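Long-range contacts in RickCE (Rickettsia bellii, PDB 5HAM), which probably acts as a CE-clan cysteine protease effector with deubiquitinase activity, this chain being a fragment that contains its catalytic domain: residues V29-N37 with Q113-A124; G143-V151 with Q208-G219. One frame throughout, in Å; residues are numbered along the deposited sequence.

Interaction 1: V29-N37 with Q113-A124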
loop_
_atom_site.group_PDB
_atom_site.type_symbol
_atom_site.label_atom_id
_atom_site.label_comp_id
_atom_site.label_asym_id
_atom_site.label_seq_id
_atom_site.Cartn_x
_atom_site.Cartn_y
_atom_site.Cartn_z
ATOM N N VAL A 29 9.613 -10.449 -8.519
ATOM C CA VAL A 29 9.172 -9.455 -7.572
ATOM C C VAL A 29 8.677 -8.211 -8.292
ATOM O O VAL A 29 9.440 -7.550 -8.992
ATOM C CB VAL A 29 10.314 -9.039 -6.644
ATOM C CG1 VAL A 29 9.830 -7.945 -5.700
ATOM C CG2 VAL A 29 10.814 -10.245 -5.889
ATOM N N GLN A 30 7.402 -7.887 -8.104
ATOM C CA GLN A 30 6.799 -6.740 -8.774
ATOM C C GLN A 30 6.990 -5.469 -7.965
ATOM O O GLN A 30 7.230 -5.524 -6.764
ATOM C CB GLN A 30 5.303 -6.991 -8.997
ATOM C CG GLN A 30 5.025 -8.135 -9.945
ATOM C CD GLN A 30 5.627 -7.881 -11.312
ATOM O OE1 GLN A 30 5.534 -6.780 -11.841
ATOM N NE2 GLN A 30 6.266 -8.895 -11.878
ATOM N N PRO A 31 6.893 -4.309 -8.625
ATOM C CA PRO A 31 6.802 -3.052 -7.877
ATOM C C PRO A 31 5.485 -2.995 -7.108
ATOM O O PRO A 31 4.542 -3.690 -7.472
ATOM C CB PRO A 31 6.844 -1.986 -8.975
ATOM C CG PRO A 31 6.544 -2.702 -10.241
ATOM C CD PRO A 31 7.039 -4.089 -10.072
ATOM N N ALA A 32 5.426 -2.195 -6.050
ATOM C CA ALA A 32 4.233 -2.151 -5.212
ATOM C C ALA A 32 2.993 -1.643 -5.913
ATOM O O ALA A 32 3.036 -0.662 -6.650
ATOM C CB ALA A 32 4.486 -1.316 -3.954
ATOM N N ILE A 33 1.883 -2.324 -5.668
ATOM C CA ILE A 33 0.580 -1.753 -5.920
ATOM C C ILE A 33 0.241 -0.870 -4.727
ATOM O O ILE A 33 0.383 -1.287 -3.582
ATOM C CB ILE A 33 -0.466 -2.838 -6.063
ATOM C CG1 ILE A 33 -0.401 -3.438 -7.476
ATOM C CG2 ILE A 33 -1.871 -2.285 -5.758
ATOM C CD1 ILE A 33 -1.234 -4.709 -7.620
ATOM N N THR A 34 -0.176 0.360 -4.991
ATOM C CA THR A 34 -0.466 1.305 -3.915
ATOM C C THR A 34 -1.868 1.894 -4.035
ATOM O O THR A 34 -2.318 2.287 -5.112
ATOM C CB THR A 34 0.573 2.458 -3.854
ATOM O OG1 THR A 34 0.477 3.255 -5.032
ATOM C CG2 THR A 34 1.992 1.907 -3.780
ATOM N N PHE A 35 -2.568 1.936 -2.916
ATOM C CA PHE A 35 -3.878 2.545 -2.884
ATOM C C PHE A 35 -3.833 3.760 -1.990
ATOM O O PHE A 35 -3.128 3.777 -0.968
ATOM C CB PHE A 35 -4.902 1.591 -2.290
ATOM C CG PHE A 35 -5.137 0.355 -3.099
ATOM C CD1 PHE A 35 -5.867 0.413 -4.276
ATOM C CD2 PHE A 35 -4.674 -0.873 -2.659
ATOM C CE1 PHE A 35 -6.107 -0.725 -5.013
ATOM C CE2 PHE A 35 -4.913 -2.012 -3.396
ATOM C CZ PHE A 35 -5.626 -1.937 -4.578
ATOM N N ARG A 36 -4.599 4.777 -2.360
ATOM C CA ARG A 36 -4.839 5.866 -1.448
ATOM C C ARG A 36 -5.790 5.317 -0.391
ATOM O O ARG A 36 -6.509 4.346 -0.647
ATOM C CB ARG A 36 -5.443 7.040 -2.201
ATOM C CG ARG A 36 -4.471 7.682 -3.208
ATOM C CD ARG A 36 -5.193 8.069 -4.503
ATOM N NE ARG A 36 -6.575 8.417 -4.206
ATOM C CZ ARG A 36 -7.643 7.916 -4.813
ATOM N NH1 ARG A 36 -8.832 8.315 -4.410
ATOM N NH2 ARG A 36 -7.534 7.035 -5.808
ATOM N N ASN A 37 -5.765 5.902 0.802
ATOM C CA ASN A 37 -6.708 5.533 1.860
ATOM C C ASN A 37 -7.866 6.526 1.985
ATOM O O ASN A 37 -8.887 6.227 2.594
ATOM C CB ASN A 37 -6.005 5.337 3.211
ATOM C CG ASN A 37 -4.816 6.264 3.400
ATOM O OD1 ASN A 37 -4.601 7.195 2.621
ATOM N ND2 ASN A 37 -4.034 6.012 4.447
ATOM N N GLN A 113 -1.923 6.257 -11.129
ATOM C CA GLN A 113 -1.922 5.248 -10.069
ATOM C C GLN A 113 -2.819 4.022 -10.341
ATOM O O GLN A 113 -2.375 2.867 -10.176
ATOM C CB GLN A 113 -2.270 5.891 -8.722
ATOM C CG GLN A 113 -2.312 4.914 -7.555
ATOM C CD GLN A 113 -2.371 5.627 -6.205
ATOM O OE1 GLN A 113 -2.975 6.687 -6.081
ATOM N NE2 GLN A 113 -1.716 5.059 -5.200
ATOM N N GLN A 114 -4.060 4.249 -10.770
ATOM C CA GLN A 114 -4.928 3.108 -11.033
ATOM C C GLN A 114 -4.527 2.348 -12.299
ATOM O O GLN A 114 -4.598 1.124 -12.336
ATOM C CB GLN A 114 -6.427 3.456 -10.958
ATOM C CG GLN A 114 -7.087 3.944 -12.224
ATOM C CD GLN A 114 -8.462 4.590 -11.967
ATOM O OE1 GLN A 114 -9.092 4.365 -10.926
ATOM N NE2 GLN A 114 -8.921 5.408 -12.921
ATOM N N GLN A 115 -4.039 3.051 -13.313
ATOM C CA GLN A 115 -3.518 2.344 -14.492
ATOM C C GLN A 115 -2.220 1.569 -14.218
ATOM O O GLN A 115 -2.014 0.481 -14.766
ATOM C CB GLN A 115 -3.339 3.284 -15.683
ATOM C CG GLN A 115 -2.919 2.560 -16.965
ATOM C CD GLN A 115 -3.831 1.382 -17.330
ATOM O OE1 GLN A 115 -3.396 0.225 -17.350
ATOM N NE2 GLN A 115 -5.094 1.677 -17.640
ATOM N N ILE A 116 -1.359 2.126 -13.365
ATOM C CA ILE A 116 -0.094 1.478 -13.019
ATOM C C ILE A 116 -0.398 0.255 -12.162
ATOM O O ILE A 116 0.199 -0.809 -12.365
ATOM C CB ILE A 116 0.931 2.464 -12.336
ATOM C CG1 ILE A 116 1.532 3.421 -13.367
ATOM C CG2 ILE A 116 2.087 1.717 -11.697
ATOM C CD1 ILE A 116 2.018 4.751 -12.775
ATOM N N ASN A 117 -1.355 0.393 -11.239
ATOM C CA ASN A 117 -1.787 -0.747 -10.423
ATOM C C ASN A 117 -2.296 -1.892 -11.288
ATOM O O ASN A 117 -1.921 -3.036 -11.085
ATOM C CB ASN A 117 -2.859 -0.360 -9.395
ATOM C CG ASN A 117 -2.293 0.427 -8.211
ATOM O OD1 ASN A 117 -1.092 0.438 -7.974
ATOM N ND2 ASN A 117 -3.170 1.066 -7.454
ATOM N N GLU A 118 -3.139 -1.592 -12.267
ATOM C CA GLU A 118 -3.549 -2.627 -13.217
ATOM C C GLU A 118 -2.371 -3.233 -13.998
ATOM O O GLU A 118 -2.307 -4.445 -14.193
ATOM C CB GLU A 118 -4.590 -2.098 -14.196
ATOM C CG GLU A 118 -5.927 -1.828 -13.579
ATOM C CD GLU A 118 -6.882 -1.205 -14.563
ATOM O OE1 GLU A 118 -6.450 -0.923 -15.695
ATOM O OE2 GLU A 118 -8.058 -0.991 -14.207
ATOM N N ASP A 119 -1.442 -2.395 -14.447
ATOM C CA ASP A 119 -0.295 -2.902 -15.196
ATOM C C ASP A 119 0.570 -3.866 -14.387
ATOM O O ASP A 119 1.084 -4.849 -14.920
ATOM C CB ASP A 119 0.524 -1.757 -15.786
ATOM C CG ASP A 119 -0.251 -0.982 -16.839
ATOM O OD1 ASP A 119 -1.147 -1.576 -17.484
ATOM O OD2 ASP A 119 0.027 0.216 -17.024
ATOM N N ILE A 120 0.702 -3.615 -13.092
ATOM C CA ILE A 120 1.475 -4.500 -12.233
ATOM C C ILE A 120 0.791 -5.854 -12.081
ATOM O O ILE A 120 1.427 -6.900 -12.189
ATOM C CB ILE A 120 1.714 -3.845 -10.880
ATOM C CG1 ILE A 120 2.612 -2.611 -11.059
ATOM C CG2 ILE A 120 2.324 -4.835 -9.912
ATOM C CD1 ILE A 120 2.464 -1.572 -9.960
ATOM N N LEU A 121 -0.515 -5.839 -11.866
ATOM C CA LEU A 121 -1.265 -7.077 -11.822
ATOM C C LEU A 121 -1.161 -7.846 -13.132
ATOM O O LEU A 121 -0.983 -9.065 -13.137
ATOM C CB LEU A 121 -2.724 -6.783 -11.544
ATOM C CG LEU A 121 -3.276 -7.375 -10.257
ATOM C CD1 LEU A 121 -4.802 -7.207 -10.232
ATOM C CD2 LEU A 121 -2.836 -8.843 -10.125
ATOM N N ASN A 122 -1.284 -7.136 -14.248
ATOM C CA ASN A 122 -1.141 -7.783 -15.552
ATOM C C ASN A 122 0.262 -8.324 -15.845
ATOM O O ASN A 122 0.402 -9.422 -16.385
ATOM C CB ASN A 122 -1.600 -6.862 -16.679
ATOM C CG ASN A 122 -3.088 -6.964 -16.933
ATOM O OD1 ASN A 122 -3.668 -8.050 -16.834
ATOM N ND2 ASN A 122 -3.723 -5.832 -17.246
ATOM N N ARG A 123 1.290 -7.551 -15.497
ATOM C CA ARG A 123 2.668 -7.990 -15.671
ATOM C C ARG A 123 2.925 -9.246 -14.832
ATOM O O ARG A 123 3.540 -10.196 -15.301
ATOM C CB ARG A 123 3.649 -6.876 -15.295
ATOM C CG ARG A 123 5.118 -7.259 -15.458
ATOM C CD ARG A 123 5.405 -7.770 -16.879
ATOM N NE ARG A 123 6.789 -8.199 -17.077
ATOM C CZ ARG A 123 7.227 -8.816 -18.170
ATOM N NH1 ARG A 123 6.387 -9.081 -19.162
ATOM N NH2 ARG A 123 8.500 -9.174 -18.276
ATOM N N ALA A 124 2.421 -9.251 -13.606
ATOM C CA ALA A 124 2.578 -10.393 -12.717
ATOM C C ALA A 124 1.950 -11.619 -13.352
ATOM O O ALA A 124 2.531 -12.712 -13.341
ATOM C CB ALA A 124 1.958 -10.103 -11.342
HETATM O O HOH W 1 0.749 2.405 -7.874
#
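T34 and N117 centre a strand-to-helix contact at one edge of the five-stranded mixed sheet, in a fold consistent with a CE-clan protease: edge strand 27-34 packs against the long helix 96-130. The side-chain amide of N117 pairs with the main chain of T34 much as a neighbouring strand would: OD1 accepts from T34 N at 3.1 Å, while ND2 donates to T34 O at 2.8 Å. The second bond is nearly straight (172°), and T34 O lies in the amide plane of N117 although the donor sits above the carbonyl plane of T34. This supplies polar partners on one side of the edge strand, while the backbones of I33 and F35 hydrogen-bond to P139 and E141. Further towards the start of the strand the contact turns apolar: I120 sends CG2 against Q30 CB and beside I33 CG1 (3.9 Å), and its CG1 against P31 CG. The Q30 chain, bent at chi2 (-60°), lies with CG against A124 CB and OE1 beside R123 CG. A water bridges T34 OG1 and N117 OD1. Extended beyond CG, Q113 crosses T34 at about a right angle, its NE2 lying 2.8 Å from T34 OG1 in a hydrogen bond and making a weaker one to T34 O.

Interaction 2: G143-V151 with Q208-G219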
loop_
_atom_site.group_PDB
_atom_site.type_symbol
_atom_site.label_atom_id
_atom_site.label_comp_id
_atom_site.label_asym_id
_atom_site.label_seq_id
_atom_site.Cartn_x
_atom_site.Cartn_y
_atom_site.Cartn_z
ATOM N N GLY A 143 -2.430 1.714 2.356
ATOM C CA GLY A 143 -2.470 3.046 2.930
ATOM C C GLY A 143 -1.056 3.279 3.398
ATOM O O GLY A 143 -0.246 2.346 3.346
ATOM N N TYR A 144 -0.751 4.495 3.841
ATOM C CA TYR A 144 0.615 4.845 4.216
ATOM C C TYR A 144 1.244 3.837 5.200
ATOM O O TYR A 144 0.828 3.720 6.355
ATOM C CB TYR A 144 0.716 6.290 4.754
ATOM C CG TYR A 144 2.160 6.706 4.976
ATOM C CD1 TYR A 144 2.908 7.265 3.951
ATOM C CD2 TYR A 144 2.786 6.490 6.201
ATOM C CE1 TYR A 144 4.231 7.611 4.142
ATOM C CE2 TYR A 144 4.097 6.846 6.401
ATOM C CZ TYR A 144 4.815 7.401 5.373
ATOM O OH TYR A 144 6.122 7.740 5.589
ATOM N N GLY A 145 2.226 3.088 4.712
ATOM C CA GLY A 145 2.949 2.135 5.531
ATOM C C GLY A 145 2.167 0.882 5.885
ATOM O O GLY A 145 2.682 -0.000 6.574
ATOM N N HIS A 146 0.924 0.800 5.425
ATOM C CA HIS A 146 0.095 -0.378 5.668
ATOM C C HIS A 146 0.439 -1.434 4.633
ATOM O O HIS A 146 -0.294 -1.643 3.668
ATOM C CB HIS A 146 -1.396 -0.005 5.630
ATOM C CG HIS A 146 -2.315 -1.125 6.017
ATOM N ND1 HIS A 146 -3.620 -0.913 6.409
ATOM C CD2 HIS A 146 -2.126 -2.467 6.058
ATOM C CE1 HIS A 146 -4.192 -2.074 6.679
ATOM N NE2 HIS A 146 -3.307 -3.032 6.474
ATOM N N TRP A 147 1.571 -2.090 4.840
ATOM C CA TRP A 147 2.102 -3.010 3.843
ATOM C C TRP A 147 1.476 -4.372 4.001
ATOM O O TRP A 147 1.314 -4.848 5.124
ATOM C CB TRP A 147 3.621 -3.128 3.941
ATOM C CG TRP A 147 4.295 -1.961 3.404
ATOM C CD1 TRP A 147 4.953 -1.004 4.106
ATOM C CD2 TRP A 147 4.376 -1.594 2.034
ATOM N NE1 TRP A 147 5.452 -0.053 3.252
ATOM C CE2 TRP A 147 5.114 -0.396 1.963
ATOM C CE3 TRP A 147 3.915 -2.165 0.841
ATOM C CZ2 TRP A 147 5.393 0.245 0.770
ATOM C CZ3 TRP A 147 4.187 -1.534 -0.342
ATOM C CH2 TRP A 147 4.917 -0.336 -0.371
ATOM N N THR A 148 1.105 -4.962 2.862
ATOM C CA THR A 148 0.536 -6.299 2.788
ATOM C C THR A 148 1.104 -6.975 1.537
ATOM O O THR A 148 1.855 -6.357 0.781
ATOM C CB THR A 148 -1.004 -6.253 2.677
ATOM O OG1 THR A 148 -1.398 -5.684 1.425
ATOM C CG2 THR A 148 -1.596 -5.416 3.771
ATOM N N VAL A 149 0.752 -8.232 1.292
ATOM C CA VAL A 149 1.341 -8.927 0.150
ATOM C C VAL A 149 0.329 -9.736 -0.665
ATOM O O VAL A 149 -0.612 -10.334 -0.125
ATOM C CB VAL A 149 2.549 -9.823 0.574
ATOM C CG1 VAL A 149 2.077 -11.028 1.407
ATOM C CG2 VAL A 149 3.350 -10.263 -0.631
ATOM N N LEU A 150 0.520 -9.736 -1.977
ATOM C CA LEU A 150 -0.305 -10.549 -2.845
ATOM C C LEU A 150 0.591 -11.379 -3.759
ATOM O O LEU A 150 1.385 -10.836 -4.506
ATOM C CB LEU A 150 -1.232 -9.660 -3.669
ATOM C CG LEU A 150 -2.189 -10.400 -4.601
ATOM C CD1 LEU A 150 -3.273 -11.114 -3.784
ATOM C CD2 LEU A 150 -2.807 -9.454 -5.624
ATOM N N VAL A 151 0.458 -12.699 -3.693
ATOM C CA VAL A 151 1.279 -13.590 -4.507
ATOM C C VAL A 151 0.444 -14.294 -5.573
ATOM O O VAL A 151 -0.607 -14.869 -5.287
ATOM C CB VAL A 151 2.013 -14.633 -3.642
ATOM C CG1 VAL A 151 2.972 -15.445 -4.497
ATOM C CG2 VAL A 151 2.758 -13.944 -2.509
ATOM N N GLN A 208 1.596 -1.406 13.288
ATOM C CA GLN A 208 1.743 -1.040 11.888
ATOM C C GLN A 208 3.223 -0.972 11.499
ATOM O O GLN A 208 3.570 -1.107 10.334
ATOM C CB GLN A 208 1.021 0.278 11.560
ATOM C CG GLN A 208 1.044 0.617 10.070
ATOM C CD GLN A 208 -0.196 1.355 9.620
ATOM O OE1 GLN A 208 -1.207 1.384 10.329
ATOM N NE2 GLN A 208 -0.126 1.966 8.436
ATOM N N SER A 209 4.096 -0.787 12.479
ATOM C CA SER A 209 5.528 -0.815 12.212
ATOM C C SER A 209 5.968 -2.176 11.662
ATOM O O SER A 209 6.957 -2.272 10.941
ATOM C CB SER A 209 6.318 -0.490 13.483
ATOM O OG SER A 209 5.926 -1.338 14.549
ATOM N N ALA A 210 5.228 -3.225 12.007
ATOM C CA ALA A 210 5.651 -4.579 11.676
ATOM C C ALA A 210 5.136 -5.064 10.318
ATOM O O ALA A 210 5.573 -6.117 9.840
ATOM C CB ALA A 210 5.274 -5.562 12.795
ATOM N N CYS A 211 4.237 -4.290 9.698
ATOM C CA CYS A 211 3.692 -4.622 8.363
ATOM C C CYS A 211 4.721 -4.978 7.305
ATOM O O CYS A 211 4.546 -5.950 6.575
ATOM C CB CYS A 211 2.803 -3.495 7.826
ATOM S SG CYS A 211 1.250 -3.364 8.724
ATOM N N GLY A 212 5.791 -4.199 7.206
ATOM C CA GLY A 212 6.805 -4.479 6.206
ATOM C C GLY A 212 7.626 -5.715 6.542
ATOM O O GLY A 212 8.055 -6.457 5.643
ATOM N N VAL A 213 7.842 -5.942 7.838
ATOM C CA VAL A 213 8.601 -7.104 8.275
ATOM C C VAL A 213 7.903 -8.378 7.805
ATOM O O VAL A 213 8.521 -9.235 7.170
ATOM C CB VAL A 213 8.763 -7.134 9.821
ATOM C CG1 VAL A 213 9.765 -8.189 10.228
ATOM C CG2 VAL A 213 9.208 -5.774 10.341
ATOM N N PHE A 214 6.606 -8.479 8.095
ATOM C CA PHE A 214 5.817 -9.661 7.745
ATOM C C PHE A 214 5.419 -9.752 6.272
ATOM O O PHE A 214 5.266 -10.856 5.732
ATOM C CB PHE A 214 4.585 -9.771 8.642
ATOM C CG PHE A 214 4.893 -10.312 9.996
ATOM C CD1 PHE A 214 4.973 -11.682 10.204
ATOM C CD2 PHE A 214 5.130 -9.448 11.063
ATOM C CE1 PHE A 214 5.268 -12.198 11.441
ATOM C CE2 PHE A 214 5.436 -9.950 12.310
ATOM C CZ PHE A 214 5.507 -11.338 12.502
ATOM N N THR A 215 5.220 -8.603 5.630
ATOM C CA THR A 215 5.014 -8.573 4.193
ATOM C C THR A 215 6.135 -9.340 3.503
ATOM O O THR A 215 5.897 -10.154 2.619
ATOM C CB THR A 215 4.990 -7.125 3.669
ATOM O OG1 THR A 215 3.741 -6.519 4.018
ATOM C CG2 THR A 215 5.153 -7.090 2.148
ATOM N N VAL A 216 7.362 -9.095 3.936
ATOM C CA VAL A 216 8.502 -9.735 3.317
ATOM C C VAL A 216 8.479 -11.228 3.604
ATOM O O VAL A 216 8.603 -12.048 2.696
ATOM C CB VAL A 216 9.835 -9.120 3.821
ATOM C CG1 VAL A 216 11.044 -10.000 3.417
ATOM C CG2 VAL A 216 9.982 -7.658 3.332
ATOM N N ASP A 217 8.319 -11.579 4.870
ATOM C CA ASP A 217 8.342 -12.981 5.248
ATOM C C ASP A 217 7.179 -13.773 4.632
ATOM O O ASP A 217 7.381 -14.886 4.130
ATOM C CB ASP A 217 8.353 -13.124 6.761
ATOM C CG ASP A 217 8.859 -14.485 7.206
ATOM O OD1 ASP A 217 10.095 -14.686 7.219
ATOM O OD2 ASP A 217 8.018 -15.345 7.550
ATOM N N ASN A 218 5.981 -13.197 4.652
ATOM C CA ASN A 218 4.814 -13.854 4.052
ATOM C C ASN A 218 4.995 -14.048 2.553
ATOM O O ASN A 218 4.762 -15.141 2.037
ATOM C CB ASN A 218 3.511 -13.086 4.330
ATOM C CG ASN A 218 3.192 -13.008 5.809
ATOM O OD1 ASN A 218 3.607 -13.869 6.583
ATOM N ND2 ASN A 218 2.450 -11.979 6.213
ATOM N N GLY A 219 5.427 -12.997 1.860
ATOM C CA GLY A 219 5.604 -13.059 0.415
ATOM C C GLY A 219 6.566 -14.156 0.014
ATOM O O GLY A 219 6.266 -14.983 -0.842
HETATM O O HOH W 2 5.156 -0.129 8.191
#
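C211 and W147 meet through their first side-chain carbons, CB to CB at 4.0 Å, with C211 CB also 3.4 Å from W147 O. CG of W147 is anti to the carbonyl carbon (chi1 -75°), which carries the indole away from helix 211-223 to E11 and I14 of helix 11-20. Of its side chain, CB is what meets T215, 3.4 Å from OG1. That hydroxyl is turned back along its own helix, donating to C211 O at 2.7 Å from above the carbonyl plane; T215 N reaches the same oxygen from the opposite face, and two bonds thus grip it. H146 lies obliquely to C211: SG is 5.2 Å from the imidazole centroid, 48° off the ring normal. With H146 NE2 hydrogen-bonded to D167, this is consistent with the His-Asp-Cys triad of CE-clan proteases, the turn leading into a strand and the first turn of a helix placing histidine and cysteine side by side. The axes of strand 147-151 and helix 211-219 run almost parallel, 13° apart and 6.9 Å at closest. Beyond T215, V149 splits its two branches between neighbouring residues: CG1 meets N218 CB, the side chains crossing at a slant, while CG2 comes to 3.7 Å from G219 CA, a close approach allowed by the absence of a side chain there. At the other end, a water donates to both G145 O and Q208 O, the latter at 2.8 Å.

Interaction 1 closes before interaction 2 opens along the chain, and they lie about 15 Å apart, centre to centre. Both build on the same mixed sheet, with strand 135-141 lying between strands 27-34 and 147-155. In interaction 1 helix 96-130 lies along the edge strand, with A124 reaching I138 of strand 135-141; in interaction 2 helix 211-223 packs beside strand 147-155. The two contacts touch where A32 CB meets W147 CZ3 at 3.6 Å. At the type II turn G143-H146, N37 ND2, in the loop following the edge strand, packs against G143 CA. A32 of the edge strand thus touches W147, next to H146, the probable catalytic histidine.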